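Local coordinates for putative trimethylamine methyltransferase (Rhizobium meliloti, PDB 4YYC), which probably transfers methyl groups as a trimethylamine methyltransferase-family enzyme, at residues 169-174 and 490-495; 201-206 and 494-499; 161-166 and 402-407. One frame throughout, in Å; residues are numbered along the deposited sequence. Where two conformers were deposited one is given.

Overall arrangement
All three contacts lie on the same side of the chain's centre. Contacts 1 and 3 share helix 158-170, and contact 2 packs against it through Tyr496 and Tyr203. Contact 1 joins the end of that helix to helix 481-495, contact 2 brings the residues after helix 481-495 onto the end of helix 192-202, and contact 3 seats helix 158-170 on strand 401-403 and helix 404-420. The centres of contacts 1 and 2 are about 9 Å apart, those of contacts 2 and 3 about 13 Å. Lys206 NZ of contact 2 reaches Met174 O of contact 1 at 2.8 Å, probably as a hydrogen bond. In contact 3, the Ser402 side chain is about 10 Å from a bound unidentified ligand.

Contact 1 (169-174 and 490-495); sequences YMAPSM and RSWLEH
Met170, the last helical residue of helix 158-170, faces Trp492 of helix 481-495 with their CA atoms 7.5 Å apart, and the chain then leaves helical geometry at Ala171 and folds into a type I beta turn from Ala171 to Met174. The motif at the centre is a Met-aromatic contact, with selenium in place of sulfur. Met170 SE lies 5.2 Å from the centroid of the five-membered ring of Trp492, 49° off the ring normal, so it approaches at a slant. Because the chain is extended at chi2 and bends at chi3 (-76°), CE folds back against the tryptophan and meets Trp492 CB at 3.7 Å, while Leu493 CD2 touches the same methyl from another direction, at 4.2 Å. The benzo half of the indole is occupied by the residues of the turn: Ala171 CA comes to 3.7 Å from Trp492 CZ3, and Pro172 CD meets CH2 a little further along the same rim. Met408 and Gln411 of helix 404-420 also touch the indole, which is thus buried where three helices converge. At the end of helix 481-495, Ser491 O is gripped by two donors on opposite faces of its carbonyl plane, the backbone N of His495 and its ring ND1, the latter at 2.8 Å. Met170 SE also approaches Trp492 O at 3.2 Å, and this oxygen sits almost in line with the CG-SE bond, an arrangement consistent with a weak chalcogen contact.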
loop_
_atom_site.group_PDB
_atom_site.type_symbol
_atom_site.label_atom_id
_atom_site.label_comp_id
_atom_site.label_asym_id
_atom_site.label_seq_id
_atom_site.Cartn_x
_atom_site.Cartn_y
_atom_site.Cartn_z
ATOM N N TYR A 169 16.318 8.587 16.719
ATOM C CA TYR A 169 17.753 8.283 16.668
ATOM C C TYR A 169 17.974 6.772 16.563
ATOM O O TYR A 169 18.814 6.309 15.806
ATOM C CB TYR A 169 18.452 8.874 17.901
ATOM C CG TYR A 169 19.864 8.428 18.059
ATOM C CD1 TYR A 169 20.856 8.922 17.237
ATOM C CD2 TYR A 169 20.201 7.443 18.998
ATOM C CE1 TYR A 169 22.173 8.528 17.392
ATOM C CE2 TYR A 169 21.521 7.038 19.157
ATOM C CZ TYR A 169 22.489 7.579 18.348
ATOM O OH TYR A 169 23.790 7.180 18.468
HETATM N N MSE A 170 17.199 5.997 17.324
HETATM C CA MSE A 170 17.355 4.555 17.365
HETATM C C MSE A 170 16.708 3.842 16.198
HETATM O O MSE A 170 17.213 2.795 15.789
HETATM C CB MSE A 170 16.817 4.005 18.664
HETATM C CG MSE A 170 17.686 4.438 19.822
HETATM SE SE MSE A 170 17.066 3.732 21.555
HETATM C CE MSE A 170 15.546 4.865 21.911
ATOM N N ALA A 171 15.594 4.335 15.671
ATOM C CA ALA A 171 14.845 3.661 14.584
ATOM C C ALA A 171 15.786 3.531 13.364
ATOM O O ALA A 171 16.240 4.548 12.827
ATOM C CB ALA A 171 13.649 4.465 14.199
ATOM N N PRO A 172 16.030 2.299 12.879
ATOM C CA PRO A 172 17.103 2.176 11.883
ATOM C C PRO A 172 16.798 2.843 10.534
ATOM O O PRO A 172 17.728 3.280 9.856
ATOM C CB PRO A 172 17.254 0.669 11.673
ATOM C CG PRO A 172 16.599 0.044 12.812
ATOM C CD PRO A 172 15.683 1.010 13.489
ATOM N N SER A 173 15.531 2.945 10.144
ATOM C CA SER A 173 15.195 3.580 8.867
ATOM C C SER A 173 14.617 4.961 9.029
ATOM O O SER A 173 14.092 5.522 8.075
ATOM C CB SER A 173 14.307 2.678 7.975
ATOM O OG SER A 173 15.034 1.582 7.452
HETATM N N MSE A 174 14.753 5.564 10.212
HETATM C CA MSE A 174 14.398 6.995 10.387
HETATM C C MSE A 174 15.646 7.757 10.063
HETATM O O MSE A 174 16.611 7.722 10.822
HETATM C CB MSE A 174 13.862 7.236 11.797
HETATM C CG MSE A 174 13.284 8.617 11.992
HETATM SE SE MSE A 174 11.806 8.932 10.725
HETATM C CE MSE A 174 10.531 7.986 11.695
ATOM N N ARG A 490 9.496 0.946 25.237
ATOM C CA ARG A 490 10.047 1.021 26.621
ATOM C C ARG A 490 11.478 0.464 26.675
ATOM O O ARG A 490 12.363 1.035 27.328
ATOM C CB ARG A 490 9.128 0.290 27.590
ATOM C CG ARG A 490 7.814 1.016 27.845
ATOM C CD ARG A 490 6.941 0.229 28.776
ATOM N NE ARG A 490 5.640 0.827 29.033
ATOM C CZ ARG A 490 5.352 1.711 29.979
ATOM N NH1 ARG A 490 6.283 2.194 30.804
ATOM N NH2 ARG A 490 4.097 2.114 30.145
ATOM N N SER A 491 11.696 -0.641 25.980
ATOM C CA SER A 491 12.965 -1.290 25.931
ATOM C C SER A 491 14.002 -0.408 25.254
ATOM O O SER A 491 15.117 -0.248 25.758
ATOM C CB SER A 491 12.871 -2.618 25.193
ATOM O OG SER A 491 14.113 -3.287 25.325
ATOM N N TRP A 492 13.624 0.166 24.111
ATOM C CA TRP A 492 14.528 1.072 23.412
ATOM C C TRP A 492 14.920 2.261 24.292
ATOM O O TRP A 492 16.103 2.644 24.351
ATOM C CB TRP A 492 13.915 1.577 22.117
ATOM C CG TRP A 492 13.922 0.640 20.971
ATOM C CD1 TRP A 492 14.108 -0.709 20.983
ATOM C CD2 TRP A 492 13.672 1.001 19.608
ATOM N NE1 TRP A 492 13.967 -1.216 19.695
ATOM C CE2 TRP A 492 13.722 -0.174 18.841
ATOM C CE3 TRP A 492 13.432 2.225 18.956
ATOM C CZ2 TRP A 492 13.538 -0.166 17.453
ATOM C CZ3 TRP A 492 13.233 2.221 17.598
ATOM C CH2 TRP A 492 13.299 1.038 16.867
ATOM N N LEU A 493 13.949 2.831 24.990
ATOM C CA LEU A 493 14.232 4.031 25.790
ATOM C C LEU A 493 15.112 3.684 26.995
ATOM O O LEU A 493 15.973 4.493 27.385
ATOM C CB LEU A 493 12.951 4.697 26.222
ATOM C CG LEU A 493 12.218 5.453 25.117
ATOM C CD1 LEU A 493 10.844 5.847 25.619
ATOM C CD2 LEU A 493 12.991 6.686 24.643
ATOM N N GLU A 494 14.944 2.484 27.532
ATOM C CA GLU A 494 15.833 2.001 28.605
ATOM C C GLU A 494 17.265 1.803 28.161
ATOM O O GLU A 494 18.180 2.077 28.941
ATOM C CB GLU A 494 15.295 0.704 29.230
ATOM C CG GLU A 494 14.122 0.998 30.116
ATOM N N HIS A 495 17.474 1.350 26.925
ATOM C CA HIS A 495 18.803 1.077 26.420
ATOM C C HIS A 495 19.497 2.186 25.688
ATOM O O HIS A 495 20.676 2.083 25.409
ATOM C CB HIS A 495 18.788 -0.227 25.644
ATOM C CG HIS A 495 18.500 -1.389 26.549
ATOM N ND1 HIS A 495 17.227 -1.891 26.731
ATOM C CD2 HIS A 495 19.292 -2.046 27.434
ATOM C CE1 HIS A 495 17.263 -2.865 27.624
ATOM N NE2 HIS A 495 18.505 -2.985 28.061
#

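Contact 2 (201-206 and 494-499); sequences IRYSDK and EHYEAP
Tyr496, the first residue past the helical part of helix 481-495, sends its ring into the turn that follows helix 192-202. With CG anti to the backbone N (chi1 171°), the CB bond heads for Tyr203 and the ring crosses that residue's side chain at about a right angle. One rim atom, CE2, touches Tyr203 CD1 at 4.2 Å. On the other side CE1, and at the end of the ring CZ, come close to Tyr203 O. At the tip, OH donates a 2.7 Å hydrogen bond to Tyr203 O, which lies at the edge of the tyrosine ring. The C=O...O angle is 104°, and the hydroxyl is tilted 27° from the carbonyl plane. Beside it the Pro499 ring packs against the backbone, CD at 3.6 Å from Tyr203 O and CG at 3.6 Å from Ser204 C. Asp205, whose carboxylate borders Pro499 CB, is bound by Arg126 and Asn123, and Ser204 OG accepts from Lys206 N in an ST turn. Arg202 NH2 lies 2.7 Å from Pro499 O, too poorly angled for a hydrogen bond. The contact thus joins two helix exits through one hydroxyl-to-carbonyl hydrogen bond, with a guanidinium near Pro499 O, and the Asp205 charge is probably balanced chiefly by Arg126.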
loop_
_atom_site.group_PDB
_atom_site.type_symbol
_atom_site.label_atom_id
_atom_site.label_comp_id
_atom_site.label_asym_id
_atom_site.label_seq_id
_atom_site.Cartn_x
_atom_site.Cartn_y
_atom_site.Cartn_z
ATOM N N ILE A 201 20.061 18.134 18.846
ATOM C CA ILE A 201 21.527 18.098 18.873
ATOM C C ILE A 201 22.032 17.188 19.963
ATOM O O ILE A 201 22.985 16.428 19.723
ATOM C CB ILE A 201 22.110 19.526 19.002
ATOM C CG1 ILE A 201 21.631 20.392 17.848
ATOM C CG2 ILE A 201 23.628 19.461 19.083
ATOM C CD1 ILE A 201 21.833 21.880 18.015
ATOM N N ARG A 202 21.421 17.291 21.143
ATOM C CA ARG A 202 21.897 16.559 22.338
ATOM C C ARG A 202 21.548 15.066 22.252
ATOM O O ARG A 202 22.353 14.219 22.650
ATOM C CB ARG A 202 21.302 17.206 23.603
ATOM C CG ARG A 202 21.669 16.591 24.960
ATOM C CD ARG A 202 23.170 16.556 25.253
ATOM N NE ARG A 202 23.743 15.482 24.484
ATOM C CZ ARG A 202 24.937 14.944 24.612
ATOM N NH1 ARG A 202 25.777 15.293 25.588
ATOM N NH2 ARG A 202 25.220 13.980 23.738
ATOM N N TYR A 203 20.360 14.739 21.738
ATOM C CA TYR A 203 19.843 13.377 21.803
ATOM C C TYR A 203 19.901 12.644 20.487
ATOM O O TYR A 203 19.553 11.452 20.418
ATOM C CB TYR A 203 18.438 13.370 22.372
ATOM C CG TYR A 203 18.393 13.916 23.784
ATOM C CD1 TYR A 203 18.869 13.165 24.841
ATOM C CD2 TYR A 203 17.929 15.196 24.049
ATOM C CE1 TYR A 203 18.841 13.671 26.137
ATOM C CE2 TYR A 203 17.907 15.732 25.332
ATOM C CZ TYR A 203 18.348 14.958 26.373
ATOM O OH TYR A 203 18.342 15.490 27.651
ATOM N N SER A 204 20.391 13.311 19.444
ATOM C CA SER A 204 20.514 12.656 18.129
ATOM C C SER A 204 21.728 13.230 17.416
ATOM O O SER A 204 22.223 14.308 17.805
ATOM C CB SER A 204 19.287 12.953 17.295
ATOM O OG SER A 204 19.292 12.142 16.128
ATOM N N ASP A 205 22.177 12.540 16.384
ATOM C CA ASP A 205 23.168 13.084 15.457
ATOM C C ASP A 205 22.699 12.997 14.007
ATOM O O ASP A 205 23.508 13.124 13.100
ATOM C CB ASP A 205 24.534 12.416 15.653
ATOM C CG ASP A 205 24.518 10.928 15.381
ATOM O OD1 ASP A 205 23.473 10.383 15.030
ATOM O OD2 ASP A 205 25.622 10.313 15.500
ATOM N N LYS A 206 21.393 12.797 13.827
ATOM C CA LYS A 206 20.769 12.753 12.515
ATOM C C LYS A 206 20.371 14.159 12.094
ATOM O O LYS A 206 20.197 15.028 12.918
ATOM C CB LYS A 206 19.568 11.802 12.516
ATOM C CG LYS A 206 19.939 10.343 12.679
ATOM C CD LYS A 206 18.773 9.370 12.779
ATOM C CE LYS A 206 19.267 7.948 12.981
ATOM N NZ LYS A 206 18.118 7.004 13.022
ATOM N N GLU A 494 14.944 2.484 27.532
ATOM C CA GLU A 494 15.833 2.001 28.605
ATOM C C GLU A 494 17.265 1.803 28.161
ATOM O O GLU A 494 18.180 2.077 28.941
ATOM C CB GLU A 494 15.295 0.704 29.230
ATOM C CG GLU A 494 14.122 0.998 30.116
ATOM N N HIS A 495 17.474 1.350 26.925
ATOM C CA HIS A 495 18.803 1.077 26.420
ATOM C C HIS A 495 19.497 2.186 25.688
ATOM O O HIS A 495 20.676 2.083 25.409
ATOM C CB HIS A 495 18.788 -0.227 25.644
ATOM C CG HIS A 495 18.500 -1.389 26.549
ATOM N ND1 HIS A 495 17.227 -1.891 26.731
ATOM C CD2 HIS A 495 19.292 -2.046 27.434
ATOM C CE1 HIS A 495 17.263 -2.865 27.624
ATOM N NE2 HIS A 495 18.505 -2.985 28.061
ATOM N N TYR A 496 18.769 3.257 25.430
ATOM C CA TYR A 496 19.303 4.414 24.736
ATOM C C TYR A 496 20.580 4.959 25.368
ATOM O O TYR A 496 20.692 5.057 26.598
ATOM C CB TYR A 496 18.234 5.511 24.733
ATOM C CG TYR A 496 18.727 6.827 24.228
ATOM C CD1 TYR A 496 18.736 7.119 22.885
ATOM C CD2 TYR A 496 19.157 7.804 25.116
ATOM C CE1 TYR A 496 19.175 8.355 22.418
ATOM C CE2 TYR A 496 19.602 9.024 24.667
ATOM C CZ TYR A 496 19.606 9.297 23.312
ATOM O OH TYR A 496 20.034 10.520 22.862
ATOM N N GLU A 497 21.541 5.286 24.510
ATOM C CA GLU A 497 22.747 6.022 24.902
ATOM C C GLU A 497 22.888 7.189 23.965
ATOM O O GLU A 497 22.851 7.004 22.759
ATOM C CB GLU A 497 23.959 5.144 24.744
ATOM C CG GLU A 497 24.002 4.042 25.770
ATOM C CD GLU A 497 25.303 3.265 25.738
ATOM O OE1 GLU A 497 26.373 3.875 25.466
ATOM O OE2 GLU A 497 25.250 2.045 25.973
ATOM N N ALA A 498 23.025 8.376 24.512
ATOM C CA ALA A 498 23.100 9.559 23.681
ATOM C C ALA A 498 24.358 9.552 22.810
ATOM O O ALA A 498 25.418 9.142 23.269
ATOM C CB ALA A 498 23.032 10.819 24.518
ATOM N N PRO A 499 24.244 10.005 21.567
ATOM C CA PRO A 499 25.433 10.149 20.730
ATOM C C PRO A 499 26.350 11.233 21.301
ATOM O O PRO A 499 25.882 12.228 21.825
ATOM C CB PRO A 499 24.880 10.593 19.379
ATOM C CG PRO A 499 23.554 11.167 19.663
ATOM C CD PRO A 499 23.030 10.515 20.914
#

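Contact 3 (161-166 and 402-407); sequences FRNFVK and SSYEKF
Phe164 and Tyr404 meet ring against ring: Phe164 CZ sits 3.9 Å above one face of Tyr404, offset toward the rim, with the centroids 4.6 Å apart and the planes 32° from parallel. This is the junction where strand 401-403 runs into helix 404-420, with Ser403 as N-cap, and helix 158-170 packs on it. The edge of the Phe164 ring faces the first turn of the new helix, meeting Ser403 O at 3.9 Å from CE1, Tyr404 N at CZ, and Phe407 CD2 at 4.1 Å from CD1. Ser402 CB reaches the same ring 3.7 Å from CZ, its hydroxyl being bound to Val181 O. With CG anti to the carbonyl carbon, Tyr404 turns its ring onto Phe164 and its hydroxyl to Asn163. Asn163 takes the edge of Tyr404: CB lies beside CE2, and ND2 gives OH a 3.1 Å hydrogen bond that is nearly straight (167°) and in the amide plane, although amide and ring planes are 65° apart. The same OH is bonded to Asp160 OD1, so two polar groups of helix 158-170 grip it. A phenylalanine in place of Tyr404 could keep the ring contact but would probably leave Asn163 ND2 and Asp160 OD1 without their shared partner in this buried spot. Ser403 OG caps the helix start by accepting from Lys406 N at 3.0 Å.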
loop_
_atom_site.group_PDB
_atom_site.type_symbol
_atom_site.label_atom_id
_atom_site.label_comp_id
_atom_site.label_asym_id
_atom_site.label_seq_id
_atom_site.Cartn_x
_atom_site.Cartn_y
_atom_site.Cartn_z
ATOM N N PHE A 161 9.003 15.175 23.852
ATOM C CA PHE A 161 9.805 15.619 22.688
ATOM C C PHE A 161 11.137 14.866 22.663
ATOM O O PHE A 161 11.548 14.259 21.677
ATOM C CB PHE A 161 10.042 17.125 22.798
ATOM C CG PHE A 161 10.581 17.763 21.552
ATOM C CD1 PHE A 161 11.943 17.699 21.206
ATOM C CD2 PHE A 161 9.725 18.402 20.674
ATOM C CE1 PHE A 161 12.396 18.265 20.028
ATOM C CE2 PHE A 161 10.184 18.962 19.510
ATOM C CZ PHE A 161 11.537 18.887 19.191
ATOM N N ARG A 162 11.802 14.866 23.806
ATOM C CA ARG A 162 13.071 14.156 23.910
ATOM C C ARG A 162 12.913 12.660 23.633
ATOM O O ARG A 162 13.739 12.078 22.919
ATOM C CB ARG A 162 13.708 14.386 25.264
ATOM C CG ARG A 162 14.242 15.793 25.379
ATOM C CD ARG A 162 14.636 16.081 26.793
ATOM N NE ARG A 162 15.250 17.380 26.911
ATOM C CZ ARG A 162 15.758 17.842 28.055
ATOM N NH1 ARG A 162 15.720 17.114 29.194
ATOM N NH2 ARG A 162 16.333 19.036 28.045
ATOM N N ASN A 163 11.863 12.051 24.167
ATOM C CA ASN A 163 11.636 10.637 23.899
ATOM C C ASN A 163 11.497 10.359 22.386
ATOM O O ASN A 163 12.012 9.350 21.900
ATOM C CB ASN A 163 10.439 10.102 24.650
ATOM C CG ASN A 163 10.698 9.924 26.121
ATOM O OD1 ASN A 163 11.853 9.834 26.550
ATOM N ND2 ASN A 163 9.636 9.851 26.909
ATOM N N PHE A 164 10.765 11.193 21.675
ATOM C CA PHE A 164 10.609 11.019 20.231
ATOM C C PHE A 164 11.915 11.228 19.498
ATOM O O PHE A 164 12.186 10.500 18.554
ATOM C CB PHE A 164 9.489 11.859 19.638
ATOM C CG PHE A 164 8.096 11.296 19.921
ATOM C CD1 PHE A 164 7.632 10.175 19.242
ATOM C CD2 PHE A 164 7.223 11.925 20.822
ATOM C CE1 PHE A 164 6.363 9.663 19.492
ATOM C CE2 PHE A 164 5.949 11.383 21.102
ATOM C CZ PHE A 164 5.553 10.238 20.451
ATOM N N VAL A 165 12.721 12.206 19.938
ATOM C CA VAL A 165 14.030 12.356 19.359
ATOM C C VAL A 165 14.872 11.093 19.569
ATOM O O VAL A 165 15.544 10.621 18.651
ATOM C CB VAL A 165 14.745 13.614 19.840
ATOM C CG1 VAL A 165 16.155 13.668 19.292
ATOM C CG2 VAL A 165 13.985 14.841 19.349
ATOM N N LYS A 166 14.835 10.553 20.785
ATOM C CA LYS A 166 15.543 9.321 21.088
ATOM C C LYS A 166 15.088 8.152 20.207
ATOM O O LYS A 166 15.905 7.421 19.664
ATOM C CB LYS A 166 15.401 8.947 22.571
ATOM C CG LYS A 166 16.036 9.948 23.551
ATOM C CD LYS A 166 15.735 9.515 24.978
ATOM C CE LYS A 166 16.443 10.398 25.977
ATOM N NZ LYS A 166 16.125 10.097 27.388
ATOM N N SER A 402 0.897 12.710 18.555
ATOM C CA SER A 402 2.134 11.919 18.369
ATOM C C SER A 402 2.005 10.725 19.274
ATOM O O SER A 402 1.862 10.877 20.500
ATOM C CB SER A 402 3.400 12.713 18.710
ATOM O OG SER A 402 3.539 13.756 17.748
ATOM N N SER A 403 1.933 9.527 18.685
ATOM C CA SER A 403 1.718 8.274 19.447
ATOM C C SER A 403 2.974 7.439 19.533
ATOM O O SER A 403 3.565 7.128 18.520
ATOM C CB SER A 403 0.613 7.481 18.792
ATOM O OG SER A 403 0.584 6.142 19.256
ATOM N N TYR A 404 3.392 7.068 20.744
ATOM C CA TYR A 404 4.564 6.240 20.892
ATOM C C TYR A 404 4.326 4.883 20.201
ATOM O O TYR A 404 5.207 4.388 19.493
ATOM C CB TYR A 404 4.851 5.997 22.373
ATOM C CG TYR A 404 5.427 7.187 23.130
ATOM C CD1 TYR A 404 4.639 8.172 23.647
ATOM C CD2 TYR A 404 6.749 7.237 23.407
ATOM C CE1 TYR A 404 5.157 9.233 24.373
ATOM C CE2 TYR A 404 7.284 8.256 24.191
ATOM C CZ TYR A 404 6.474 9.277 24.627
ATOM O OH TYR A 404 7.015 10.330 25.370
ATOM N N GLU A 405 3.180 4.279 20.438
ATOM C CA GLU A 405 2.941 2.955 19.884
ATOM C C GLU A 405 2.895 3.037 18.353
ATOM O O GLU A 405 3.474 2.184 17.645
ATOM C CB GLU A 405 1.642 2.324 20.441
ATOM C CG GLU A 405 1.823 1.888 21.895
ATOM C CD GLU A 405 0.529 1.496 22.571
ATOM O OE1 GLU A 405 -0.522 1.542 21.932
ATOM O OE2 GLU A 405 0.555 1.155 23.795
ATOM N N LYS A 406 2.162 4.027 17.854
ATOM C CA LYS A 406 2.080 4.210 16.420
ATOM C C LYS A 406 3.461 4.467 15.795
ATOM O O LYS A 406 3.769 3.945 14.727
ATOM C CB LYS A 406 1.135 5.336 16.104
ATOM C CG LYS A 406 1.020 5.755 14.652
ATOM C CD LYS A 406 0.319 4.765 13.850
ATOM C CE LYS A 406 -0.365 5.266 12.524
ATOM N NZ LYS A 406 0.463 6.310 11.799
ATOM N N PHE A 407 4.294 5.250 16.457
ATOM C CA PHE A 407 5.629 5.483 15.958
ATOM C C PHE A 407 6.377 4.169 15.750
ATOM O O PHE A 407 7.025 3.962 14.734
ATOM C CB PHE A 407 6.405 6.382 16.943
ATOM C CG PHE A 407 7.777 6.715 16.470
ATOM C CD1 PHE A 407 8.854 5.820 16.663
ATOM C CD2 PHE A 407 8.011 7.923 15.825
ATOM C CE1 PHE A 407 10.125 6.139 16.202
ATOM C CE2 PHE A 407 9.317 8.245 15.401
ATOM C CZ PHE A 407 10.340 7.350 15.567
#